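Long-range contacts in alcohol dehydrogenase IV (PDB 3IV7), which probably reduces maleylacetate with a nicotinamide cofactor, as a metal-dependent member of the iron-containing alcohol dehydrogenase family: residues Val69-Ile74 / Gly132-Ala137; Met41-Glu46 / Gly98-Leu103; Thr128-Leu133 / Thr141-Lys146; Gly250-Pro255 / Ala319-Val324. All blocks are in the same frame, centred on the assembly; numbering follows the deposited sequence. Where two conformers were deposited one is given.

Contact 1: Val69-Ile74 / Gly132-Ala137; sequences VMHVPI and GLTEAA
A single beta bridge pairs Pro73, the N-cap of helix 74-86, with Thr134 on strand 130-135. Thr134 serves it with both backbone polar atoms. Its N donates to Val72 O at 2.9 Å, and its O accepts from Ile74 N at 2.9 Å. The second bond suits a helix start, where the first N-H groups have no preceding helical carbonyl to pair with; proline, having no N-H to lose, fits the position before it. The hydroxyl adds a third grip: with OG1 beside its own backbone N (chi1 -58°), the Thr134 hydroxyl donates from OG1 to His71 O at 2.7 Å. His71 is brought here by a type II turn from Val69 to Val72, and its ring NE2 is hydrogen-bonded to Asn253. Apolar branches fill the rest. Val72 CG1 meets Leu133 CD2 at 3.8 Å, while Ile74 lies alongside Glu135, its CG2 resting 3.9 Å from the aliphatic CG of the glutamate. Beneath the bridge, Val72 and Leu133 both pack on Ala77 of helix 74-86 and on Ala106 of helix 98-111, so the loop and the hairpin strand sit across these two helices.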
loop_
_atom_site.group_PDB
_atom_site.type_symbol
_atom_site.label_atom_id
_atom_site.label_comp_id
_atom_site.label_asym_id
_atom_site.label_seq_id
_atom_site.Cartn_x
_atom_site.Cartn_y
_atom_site.Cartn_z
ATOM N N VAL A 69 -27.998 11.044 6.652
ATOM C CA VAL A 69 -28.597 10.551 7.905
ATOM C C VAL A 69 -27.725 9.446 8.460
ATOM O O VAL A 69 -27.319 8.554 7.740
ATOM C CB VAL A 69 -30.041 10.051 7.653
ATOM C CG1 VAL A 69 -30.729 9.580 8.972
ATOM C CG2 VAL A 69 -30.844 11.138 7.028
HETATM N N MSE A 70 -27.368 9.545 9.728
HETATM C CA MSE A 70 -26.552 8.544 10.440
HETATM C C MSE A 70 -27.084 7.114 10.231
HETATM O O MSE A 70 -28.338 6.909 10.216
HETATM C CB MSE A 70 -26.606 8.872 11.952
HETATM C CG MSE A 70 -25.642 8.085 12.808
HETATM SE SE MSE A 70 -25.731 8.603 14.699
HETATM C CE MSE A 70 -27.648 8.344 15.026
ATOM N N HIS A 71 -26.190 6.159 10.098
ATOM C CA HIS A 71 -26.510 4.708 9.931
ATOM C C HIS A 71 -27.124 4.361 8.546
ATOM O O HIS A 71 -27.518 3.215 8.310
ATOM C CB HIS A 71 -27.416 4.197 11.065
ATOM C CG HIS A 71 -26.933 4.546 12.438
ATOM N ND1 HIS A 71 -25.697 4.165 12.911
ATOM C CD2 HIS A 71 -27.558 5.169 13.473
ATOM C CE1 HIS A 71 -25.557 4.587 14.158
ATOM N NE2 HIS A 71 -26.673 5.199 14.523
ATOM N N VAL A 72 -27.189 5.351 7.658
ATOM C CA VAL A 72 -27.737 5.205 6.294
ATOM C C VAL A 72 -28.985 4.322 6.222
ATOM O O VAL A 72 -28.905 3.145 5.863
ATOM C CB VAL A 72 -26.653 4.712 5.276
ATOM C CG1 VAL A 72 -27.110 4.960 3.803
ATOM C CG2 VAL A 72 -25.325 5.424 5.519
ATOM N N PRO A 73 -30.148 4.894 6.591
ATOM C CA PRO A 73 -31.394 4.183 6.454
ATOM C C PRO A 73 -31.621 3.851 5.015
ATOM O O PRO A 73 -31.310 4.657 4.150
ATOM C CB PRO A 73 -32.450 5.201 6.934
ATOM C CG PRO A 73 -31.694 6.111 7.857
ATOM C CD PRO A 73 -30.314 6.192 7.279
ATOM N N ILE A 74 -32.217 2.692 4.767
ATOM C CA ILE A 74 -32.429 2.216 3.435
ATOM C C ILE A 74 -33.321 3.157 2.658
ATOM O O ILE A 74 -33.102 3.362 1.474
ATOM C CB ILE A 74 -33.029 0.770 3.420
ATOM C CG1 ILE A 74 -33.094 0.230 1.967
ATOM C CG2 ILE A 74 -34.448 0.752 4.069
ATOM C CD1 ILE A 74 -31.721 0.252 1.204
ATOM N N GLY A 132 -22.654 0.294 4.838
ATOM C CA GLY A 132 -23.587 0.067 5.898
ATOM C C GLY A 132 -24.960 0.574 5.542
ATOM O O GLY A 132 -25.116 1.592 4.835
ATOM N N LEU A 133 -25.961 -0.163 5.986
ATOM C CA LEU A 133 -27.338 0.205 5.794
ATOM C C LEU A 133 -28.147 -0.169 7.008
ATOM O O LEU A 133 -27.879 -1.197 7.640
ATOM C CB LEU A 133 -27.912 -0.535 4.588
ATOM C CG LEU A 133 -27.375 -0.141 3.214
ATOM C CD1 LEU A 133 -27.851 -1.137 2.170
ATOM C CD2 LEU A 133 -27.818 1.313 2.856
ATOM N N THR A 134 -29.205 0.604 7.272
ATOM C CA THR A 134 -30.149 0.275 8.302
ATOM C C THR A 134 -31.527 0.049 7.723
ATOM O O THR A 134 -32.118 0.942 7.106
ATOM C CB THR A 134 -30.204 1.353 9.400
ATOM O OG1 THR A 134 -28.891 1.507 9.963
ATOM C CG2 THR A 134 -31.164 0.928 10.496
ATOM N N GLU A 135 -32.037 -1.159 7.905
ATOM C CA GLU A 135 -33.348 -1.512 7.400
ATOM C C GLU A 135 -34.091 -2.253 8.489
ATOM O O GLU A 135 -33.511 -3.108 9.156
ATOM C CB GLU A 135 -33.219 -2.397 6.146
ATOM C CG GLU A 135 -34.523 -2.873 5.572
ATOM C CD GLU A 135 -34.348 -3.618 4.216
ATOM O OE1 GLU A 135 -33.323 -3.406 3.499
ATOM O OE2 GLU A 135 -35.211 -4.428 3.905
ATOM N N ALA A 136 -35.364 -1.912 8.660
ATOM C CA ALA A 136 -36.248 -2.589 9.614
ATOM C C ALA A 136 -35.637 -2.641 11.011
ATOM O O ALA A 136 -35.708 -3.667 11.678
ATOM C CB ALA A 136 -36.610 -4.041 9.102
ATOM N N ALA A 137 -35.020 -1.524 11.428
ATOM C CA ALA A 137 -34.396 -1.393 12.762
ATOM C C ALA A 137 -33.163 -2.273 12.924
ATOM O O ALA A 137 -32.833 -2.682 14.020
ATOM C CB ALA A 137 -35.433 -1.714 13.873
#

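Contact 2: Met41-Glu46 / Gly98-Leu103; sequences MVIAGE and GSTIGL
Ile43 of strand 40-43 and Thr100, in the first turn of helix 98-111, carry most of this buried contact, and the forces between them are chiefly apolar. The two side chains overlap head to tail, bringing Ile43 CG2 to 3.9 Å from Thr100 CG2. The same isoleucine methyl also reaches Leu103 CD2, one helical turn further on, at 4.1 Å. Beta-branched isoleucine suits an extended strand, and here its CG2 branch, anti to the backbone N, is the one that faces the helix.

Closer still is a methyl-to-backbone contact, Thr100 CG2 lying 3.3 Å from Ile43 O. Thr100 holds CG2 anti to its backbone N and OG1 beside it (chi1 -52°), which turns the methyl toward the strand and leaves the hydroxyl for polar work. That methyl also touches Ala44 CA; the alanine methyl itself points away from the helix.

The polar link is indirect. One water accepts from Gly45 N at 2.8 Å and from Thr100 OG1 at 2.7 Å, so it satisfies the backbone N-H of Gly45 and ties it to the helix start.

Around this core, Leu103 also packs on Val76 and Ala80 of helix 74-86, and Thr100 on Cys94 of strand 91-96. A helix that follows one parallel strand and packs against its neighbour is characteristic of parallel alpha/beta sheets, and with the six-stranded parallel sheet fits a Rossmann-like domain. The glycine-rich turn running into Ser99 is consistent with the dinucleotide-binding loop of this family.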
loop_
_atom_site.group_PDB
_atom_site.type_symbol
_atom_site.label_atom_id
_atom_site.label_comp_id
_atom_site.label_asym_id
_atom_site.label_seq_id
_atom_site.Cartn_x
_atom_site.Cartn_y
_atom_site.Cartn_z
HETATM N N MSE A 41 -22.814 15.080 -8.903
HETATM C CA MSE A 41 -23.681 15.180 -7.745
HETATM C C MSE A 41 -22.817 15.343 -6.508
HETATM O O MSE A 41 -21.971 14.493 -6.217
HETATM C CB MSE A 41 -24.537 13.933 -7.627
HETATM C CG MSE A 41 -25.493 13.869 -6.382
HETATM SE SE MSE A 41 -26.578 12.247 -6.519
HETATM C CE MSE A 41 -27.633 12.329 -4.894
ATOM N N VAL A 42 -23.009 16.453 -5.792
ATOM C CA VAL A 42 -22.290 16.697 -4.539
ATOM C C VAL A 42 -23.203 16.347 -3.354
ATOM O O VAL A 42 -24.368 16.786 -3.275
ATOM C CB VAL A 42 -21.804 18.156 -4.422
ATOM C CG1 VAL A 42 -21.229 18.417 -3.055
ATOM C CG2 VAL A 42 -20.745 18.460 -5.498
ATOM N N ILE A 43 -22.675 15.543 -2.454
ATOM C CA ILE A 43 -23.420 15.056 -1.312
ATOM C C ILE A 43 -22.770 15.620 -0.075
ATOM O O ILE A 43 -21.577 15.408 0.155
ATOM C CB ILE A 43 -23.395 13.492 -1.251
ATOM C CG1 ILE A 43 -24.060 12.906 -2.476
ATOM C CG2 ILE A 43 -24.066 12.982 0.045
ATOM C CD1 ILE A 43 -23.610 11.526 -2.814
ATOM N N ALA A 44 -23.553 16.303 0.743
ATOM C CA ALA A 44 -23.035 16.902 1.973
ATOM C C ALA A 44 -24.217 17.234 2.904
ATOM O O ALA A 44 -25.248 17.656 2.445
ATOM C CB ALA A 44 -22.233 18.203 1.642
ATOM N N GLY A 45 -24.058 16.997 4.196
ATOM C CA GLY A 45 -25.088 17.365 5.156
ATOM C C GLY A 45 -25.206 18.879 5.231
ATOM O O GLY A 45 -24.255 19.609 4.876
ATOM N N GLU A 46 -26.372 19.351 5.668
ATOM C CA GLU A 46 -26.673 20.800 5.771
ATOM C C GLU A 46 -25.552 21.580 6.432
ATOM O O GLU A 46 -25.201 22.648 5.982
ATOM C CB GLU A 46 -27.965 21.005 6.560
ATOM C CG GLU A 46 -29.230 20.507 5.839
ATOM C CD GLU A 46 -30.437 20.319 6.791
ATOM O OE1 GLU A 46 -30.432 20.915 7.895
ATOM O OE2 GLU A 46 -31.384 19.572 6.421
ATOM N N GLY A 98 -18.099 10.212 8.002
ATOM C CA GLY A 98 -18.601 8.839 7.820
ATOM C C GLY A 98 -19.988 8.662 7.192
ATOM O O GLY A 98 -20.165 7.839 6.305
ATOM N N SER A 99 -20.979 9.383 7.693
ATOM C CA SER A 99 -22.347 9.200 7.244
ATOM C C SER A 99 -22.600 9.801 5.839
ATOM O O SER A 99 -23.478 9.331 5.089
ATOM C CB SER A 99 -23.331 9.759 8.303
ATOM O OG SER A 99 -23.295 11.158 8.312
ATOM N N THR A 100 -21.846 10.846 5.502
ATOM C CA THR A 100 -21.912 11.444 4.189
ATOM C C THR A 100 -21.259 10.521 3.170
ATOM O O THR A 100 -21.819 10.228 2.130
ATOM C CB THR A 100 -21.220 12.784 4.188
ATOM O OG1 THR A 100 -21.743 13.583 5.267
ATOM C CG2 THR A 100 -21.451 13.485 2.831
ATOM N N ILE A 101 -20.070 10.052 3.498
ATOM C CA ILE A 101 -19.387 9.080 2.669
ATOM C C ILE A 101 -20.242 7.815 2.602
ATOM O O ILE A 101 -20.328 7.158 1.554
ATOM C CB ILE A 101 -17.991 8.763 3.222
ATOM C CG1 ILE A 101 -17.070 10.011 3.108
ATOM C CG2 ILE A 101 -17.380 7.585 2.470
ATOM C CD1 ILE A 101 -15.793 9.964 3.997
ATOM N N GLY A 102 -20.907 7.495 3.708
ATOM C CA GLY A 102 -21.762 6.299 3.769
ATOM C C GLY A 102 -22.893 6.331 2.743
ATOM O O GLY A 102 -23.216 5.292 2.124
ATOM N N LEU A 103 -23.498 7.511 2.551
ATOM C CA LEU A 103 -24.578 7.653 1.598
ATOM C C LEU A 103 -24.064 7.551 0.158
ATOM O O LEU A 103 -24.702 6.926 -0.691
ATOM C CB LEU A 103 -25.345 8.968 1.820
ATOM C CG LEU A 103 -26.587 9.179 0.941
ATOM C CD1 LEU A 103 -27.601 8.061 1.138
ATOM C CD2 LEU A 103 -27.254 10.580 1.175
HETATM O O HOH W 1 -21.447 16.302 5.068
#

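Contact 3: Thr128-Leu133 / Thr141-Lys146; sequences TNVWGL and TGVDLK
Trp131 and Gly142 form the tight heart of this contact. They are an antiparallel hydrogen-bonded pair, Trp131 N donating to Gly142 O at 2.9 Å and Gly142 N to Trp131 O at 3.0 Å. With CG held between its backbone N and carbonyl carbon (chi1 57°), the tryptophan swings its indole across onto the partner strand, where the Gly142 backbone lies over one ring face. Gly142 CA stands 3.8 Å from the centroid of the five-membered ring, a CH-pi contact. Glycine suits the place because a CB on this face would run into the indole. A third backbone bond, Asp144 N to Asn129 O at 2.9 Å, extends the pairing and is almost straight at 168°.

The opposite face, bearing Val130, Thr141 and Val143, is looser. Val130 CG2 only grazes Val143 CG2 at 4.1 Å, and Thr141 and Val143 are exposed; beta-branched residues nevertheless favour the extended backbone. Asn129 lays its amide beside Val143 CG1. Back on the tryptophan side, a water accepts from Trp131 NE1 and donates to Val143 O, satisfying both. Beyond the strand, Asp144 OD2 uses its syn lone pair for a salt bridge to Lys146 NZ at 2.7 Å, while OD1 accepts from Lys146 N in an Asx turn that leads into the 3-10 segment.

Lys105 of helix 98-111 donates to Val130 O and Thr128 OG1, tying the Thr128-Val130 end to that helix. Together strands 130-135 and 138-143 make a two-stranded beta hairpin closed by the two-residue turn Ala136-Ala137, lying over helix 98-111 through Trp131 and Leu133.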
loop_
_atom_site.group_PDB
_atom_site.type_symbol
_atom_site.label_atom_id
_atom_site.label_comp_id
_atom_site.label_asym_id
_atom_site.label_seq_id
_atom_site.Cartn_x
_atom_site.Cartn_y
_atom_site.Cartn_z
ATOM N N THR A 128 -12.187 2.452 2.705
ATOM C CA THR A 128 -12.649 1.056 2.803
ATOM C C THR A 128 -13.747 0.756 1.763
ATOM O O THR A 128 -14.459 1.681 1.247
ATOM C CB THR A 128 -13.208 0.706 4.211
ATOM O OG1 THR A 128 -14.552 1.165 4.319
ATOM C CG2 THR A 128 -12.374 1.340 5.323
ATOM N N ASN A 129 -13.906 -0.523 1.512
ATOM C CA ASN A 129 -14.906 -1.045 0.627
ATOM C C ASN A 129 -16.056 -1.602 1.431
ATOM O O ASN A 129 -16.737 -2.499 0.988
ATOM C CB ASN A 129 -14.313 -2.132 -0.251
ATOM C CG ASN A 129 -13.612 -3.228 0.548
ATOM O OD1 ASN A 129 -13.563 -3.194 1.783
ATOM N ND2 ASN A 129 -12.974 -4.138 -0.165
ATOM N N VAL A 130 -16.250 -1.045 2.626
ATOM C CA VAL A 130 -17.301 -1.461 3.549
ATOM C C VAL A 130 -18.452 -0.479 3.467
ATOM O O VAL A 130 -18.247 0.767 3.526
ATOM C CB VAL A 130 -16.773 -1.501 5.016
ATOM C CG1 VAL A 130 -17.941 -1.771 6.037
ATOM C CG2 VAL A 130 -15.661 -2.562 5.145
ATOM N N TRP A 131 -19.650 -1.025 3.309
ATOM C CA TRP A 131 -20.888 -0.245 3.293
ATOM C C TRP A 131 -21.731 -0.594 4.497
ATOM O O TRP A 131 -21.553 -1.630 5.084
ATOM C CB TRP A 131 -21.692 -0.534 2.013
ATOM C CG TRP A 131 -22.042 -1.961 1.797
ATOM C CD1 TRP A 131 -21.361 -2.855 1.032
ATOM C CD2 TRP A 131 -23.158 -2.664 2.334
ATOM N NE1 TRP A 131 -21.979 -4.069 1.052
ATOM C CE2 TRP A 131 -23.091 -3.986 1.840
ATOM C CE3 TRP A 131 -24.203 -2.317 3.206
ATOM C CZ2 TRP A 131 -24.034 -4.967 2.180
ATOM C CZ3 TRP A 131 -25.159 -3.265 3.515
ATOM C CH2 TRP A 131 -25.055 -4.595 3.027
ATOM N N GLY A 132 -22.654 0.294 4.838
ATOM C CA GLY A 132 -23.587 0.067 5.898
ATOM C C GLY A 132 -24.960 0.574 5.542
ATOM O O GLY A 132 -25.116 1.592 4.835
ATOM N N LEU A 133 -25.961 -0.163 5.986
ATOM C CA LEU A 133 -27.338 0.205 5.794
ATOM C C LEU A 133 -28.147 -0.169 7.008
ATOM O O LEU A 133 -27.879 -1.197 7.640
ATOM C CB LEU A 133 -27.912 -0.535 4.588
ATOM C CG LEU A 133 -27.375 -0.141 3.214
ATOM C CD1 LEU A 133 -27.851 -1.137 2.170
ATOM C CD2 LEU A 133 -27.818 1.313 2.856
ATOM N N THR A 141 -23.424 -4.297 7.901
ATOM C CA THR A 141 -22.366 -3.846 7.040
ATOM C C THR A 141 -21.929 -4.975 6.156
ATOM O O THR A 141 -22.054 -6.148 6.502
ATOM C CB THR A 141 -21.102 -3.409 7.832
ATOM O OG1 THR A 141 -20.663 -4.497 8.647
ATOM C CG2 THR A 141 -21.397 -2.188 8.697
ATOM N N GLY A 142 -21.416 -4.629 5.016
ATOM C CA GLY A 142 -20.941 -5.614 4.093
ATOM C C GLY A 142 -19.825 -5.043 3.283
ATOM O O GLY A 142 -19.446 -3.890 3.462
ATOM N N VAL A 143 -19.316 -5.840 2.387
ATOM C CA VAL A 143 -18.217 -5.439 1.568
ATOM C C VAL A 143 -18.612 -5.474 0.111
ATOM O O VAL A 143 -19.268 -6.397 -0.331
ATOM C CB VAL A 143 -17.028 -6.370 1.789
ATOM C CG1 VAL A 143 -15.984 -6.167 0.711
ATOM C CG2 VAL A 143 -16.447 -6.133 3.194
ATOM N N ASP A 144 -18.170 -4.473 -0.639
ATOM C CA ASP A 144 -18.416 -4.412 -2.091
ATOM C C ASP A 144 -17.398 -3.442 -2.656
ATOM O O ASP A 144 -17.321 -2.294 -2.203
ATOM C CB ASP A 144 -19.854 -3.949 -2.338
ATOM C CG ASP A 144 -20.190 -3.742 -3.822
ATOM O OD1 ASP A 144 -19.323 -3.939 -4.685
ATOM O OD2 ASP A 144 -21.354 -3.351 -4.101
ATOM N N LEU A 145 -16.581 -3.903 -3.613
ATOM C CA LEU A 145 -15.517 -3.044 -4.235
ATOM C C LEU A 145 -16.073 -1.758 -4.852
ATOM O O LEU A 145 -15.396 -0.739 -4.872
ATOM C CB LEU A 145 -14.725 -3.808 -5.310
ATOM C CG LEU A 145 -13.588 -2.995 -6.022
ATOM C CD1 LEU A 145 -12.476 -2.505 -5.002
ATOM C CD2 LEU A 145 -12.946 -3.806 -7.204
ATOM N N LYS A 146 -17.309 -1.805 -5.351
ATOM C CA LYS A 146 -17.924 -0.613 -5.966
ATOM C C LYS A 146 -18.110 0.514 -4.993
ATOM O O LYS A 146 -18.274 1.629 -5.423
ATOM C CB LYS A 146 -19.286 -0.933 -6.612
ATOM C CG LYS A 146 -19.243 -2.033 -7.629
ATOM C CD LYS A 146 -20.488 -2.034 -8.541
ATOM C CE LYS A 146 -21.760 -1.960 -7.782
ATOM N NZ LYS A 146 -21.862 -3.026 -6.765
HETATM O O HOH W 2 -21.862 -6.498 -0.746
#

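Contact 4: Gly250-Pro255 / Ala319-Val324; sequences GTFNLP and AEAVDV
Phe252 and Thr251 meet helix 318-326 through Ala321 and Glu320. The phenyl ring leads with its far end: CE1 lies 3.8 Å from Ala321 CB, a methyl small enough to let the ring come close to the helix. Glu320 runs antiparallel to the ring's own direction, its OE1 at 3.9 Å from Phe252 CZ, with carboxylate and ring planes 58° apart. The glutamate is fully extended, CG anti to its backbone N (chi1 -180°), so its aliphatic part runs beside the ring before the carboxylate reaches Thr251. There OE2 approaches the methyl CG2 of Thr251 at 3.4 Å. Thr251 CG2 also lies 3.8 Å above one face of the Phe252 ring, offset toward its rim, so one methyl touches both the ring face and the carboxylate. Val324, a turn further along the helix, touches Thr251 more loosely.

Phe313, which meets Phe252 edge-to-face, helps to position the ring. Just beyond, Asn253 takes a positive phi, a conformation asparagine tolerates well, as the chain leaves helix 240-250; the backbone of Leu254 then bonds to that of Leu248. On the other segment, Ala321 and Val322 rest on Leu346 of helix 339-351, and Asp323 forms a salt bridge to Arg339.

The chemistry is therefore that of surface packing, made without a hydrogen bond or ion pair between the two segments. Glu320 touches with both its CB-CG chain and its carboxylate oxygens, but these meet only carbon; the charge, on an exposed side chain, probably stays solvated. Helix 318-326 is accordingly joined to the loop by van der Waals contact, apolar between Phe252 and Ala321 and methyl-to-carboxylate between Thr251 and Glu320.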
loop_
_atom_site.group_PDB
_atom_site.type_symbol
_atom_site.label_atom_id
_atom_site.label_comp_id
_atom_site.label_asym_id
_atom_site.label_seq_id
_atom_site.Cartn_x
_atom_site.Cartn_y
_atom_site.Cartn_z
ATOM N N GLY A 250 -24.728 -0.270 16.842
ATOM C CA GLY A 250 -25.905 -0.810 16.170
ATOM C C GLY A 250 -27.054 -1.066 17.100
ATOM O O GLY A 250 -28.159 -0.573 16.891
ATOM N N THR A 251 -26.781 -1.794 18.165
ATOM C CA THR A 251 -27.814 -2.233 19.074
ATOM C C THR A 251 -28.121 -1.223 20.160
ATOM O O THR A 251 -29.271 -1.096 20.583
ATOM C CB THR A 251 -27.398 -3.536 19.743
ATOM O OG1 THR A 251 -26.985 -4.478 18.738
ATOM C CG2 THR A 251 -28.553 -4.109 20.584
ATOM N N PHE A 252 -27.101 -0.508 20.637
ATOM C CA PHE A 252 -27.312 0.436 21.745
ATOM C C PHE A 252 -27.230 1.869 21.325
ATOM O O PHE A 252 -27.324 2.754 22.145
ATOM C CB PHE A 252 -26.312 0.158 22.851
ATOM C CG PHE A 252 -26.443 -1.188 23.426
ATOM C CD1 PHE A 252 -25.793 -2.260 22.854
ATOM C CD2 PHE A 252 -27.248 -1.406 24.515
ATOM C CE1 PHE A 252 -25.923 -3.505 23.373
ATOM C CE2 PHE A 252 -27.383 -2.659 25.035
ATOM C CZ PHE A 252 -26.709 -3.707 24.473
ATOM N N ASN A 253 -27.016 2.093 20.042
ATOM C CA ASN A 253 -26.915 3.441 19.491
ATOM C C ASN A 253 -25.980 4.378 20.256
ATOM O O ASN A 253 -26.260 5.558 20.403
ATOM C CB ASN A 253 -28.306 4.073 19.361
ATOM C CG ASN A 253 -28.322 5.264 18.358
ATOM O OD1 ASN A 253 -27.581 5.278 17.369
ATOM N ND2 ASN A 253 -29.158 6.249 18.633
ATOM N N LEU A 254 -24.841 3.859 20.712
ATOM C CA LEU A 254 -23.854 4.720 21.388
ATOM C C LEU A 254 -23.158 5.546 20.315
ATOM O O LEU A 254 -23.107 5.133 19.176
ATOM C CB LEU A 254 -22.830 3.885 22.167
ATOM C CG LEU A 254 -23.343 3.045 23.323
ATOM C CD1 LEU A 254 -22.158 2.522 24.164
ATOM C CD2 LEU A 254 -24.312 3.852 24.173
ATOM N N PRO A 255 -22.650 6.737 20.675
ATOM C CA PRO A 255 -22.006 7.581 19.651
ATOM C C PRO A 255 -20.749 6.905 19.097
ATOM O O PRO A 255 -19.974 6.318 19.854
ATOM C CB PRO A 255 -21.678 8.878 20.403
ATOM C CG PRO A 255 -21.960 8.611 21.819
ATOM C CD PRO A 255 -22.877 7.463 21.926
ATOM N N ALA A 319 -24.816 -7.995 29.153
ATOM C CA ALA A 319 -25.186 -9.383 28.819
ATOM C C ALA A 319 -25.644 -9.488 27.335
ATOM O O ALA A 319 -25.261 -10.410 26.627
ATOM C CB ALA A 319 -26.279 -9.901 29.770
ATOM N N GLU A 320 -26.458 -8.537 26.895
ATOM C CA GLU A 320 -26.941 -8.517 25.531
ATOM C C GLU A 320 -25.798 -8.186 24.545
ATOM O O GLU A 320 -25.662 -8.839 23.487
ATOM C CB GLU A 320 -28.059 -7.497 25.387
ATOM C CG GLU A 320 -28.651 -7.393 23.961
ATOM C CD GLU A 320 -29.753 -6.334 23.862
ATOM O OE1 GLU A 320 -30.071 -5.700 24.904
ATOM O OE2 GLU A 320 -30.290 -6.129 22.745
ATOM N N ALA A 321 -24.999 -7.163 24.870
ATOM C CA ALA A 321 -23.910 -6.801 24.019
ATOM C C ALA A 321 -23.061 -8.027 23.777
ATOM O O ALA A 321 -22.614 -8.268 22.661
ATOM C CB ALA A 321 -23.057 -5.667 24.655
ATOM N N VAL A 322 -22.781 -8.743 24.853
ATOM C CA VAL A 322 -21.980 -9.954 24.801
ATOM C C VAL A 322 -22.653 -11.036 23.973
ATOM O O VAL A 322 -22.014 -11.653 23.114
ATOM C CB VAL A 322 -21.710 -10.471 26.182
ATOM C CG1 VAL A 322 -21.185 -11.858 26.121
ATOM C CG2 VAL A 322 -20.731 -9.506 26.906
ATOM N N ASP A 323 -23.945 -11.244 24.201
ATOM C CA ASP A 323 -24.736 -12.172 23.365
ATOM C C ASP A 323 -24.550 -11.965 21.883
ATOM O O ASP A 323 -24.317 -12.912 21.162
ATOM C CB ASP A 323 -26.210 -12.029 23.641
ATOM C CG ASP A 323 -26.715 -13.099 24.414
ATOM O OD1 ASP A 323 -26.719 -14.244 23.895
ATOM O OD2 ASP A 323 -27.106 -12.839 25.554
ATOM N N VAL A 324 -24.724 -10.717 21.452
ATOM C CA VAL A 324 -24.665 -10.335 20.061
ATOM C C VAL A 324 -23.270 -10.382 19.443
ATOM O O VAL A 324 -23.121 -10.584 18.232
ATOM C CB VAL A 324 -25.181 -8.901 19.906
ATOM C CG1 VAL A 324 -24.884 -8.376 18.503
ATOM C CG2 VAL A 324 -26.675 -8.855 20.221
#

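Contacts 1, 2 and 3 belong to the N-terminal part of the chain and contact 4 to the C-terminal part. Helix 98-111 unites the first three: it supplies a segment of contact 2 and supports the hairpin of contacts 1 and 3, which share Gly132 and Leu133 on strand 130-135. The segments of contacts 1 and 2 alternate along the chain and touch, Val72 packing on Gly102 and Leu103, their centres about 14 Å apart. Contact 4 comes last in sequence, its centre about 26 Å from that of contact 2. It meets contact 1 through a probable hydrogen bond between His71 NE2 and Asn253 OD1, so this loop region links the N-terminal alpha/beta part, which probably binds the dinucleotide, to the helical C-terminal part.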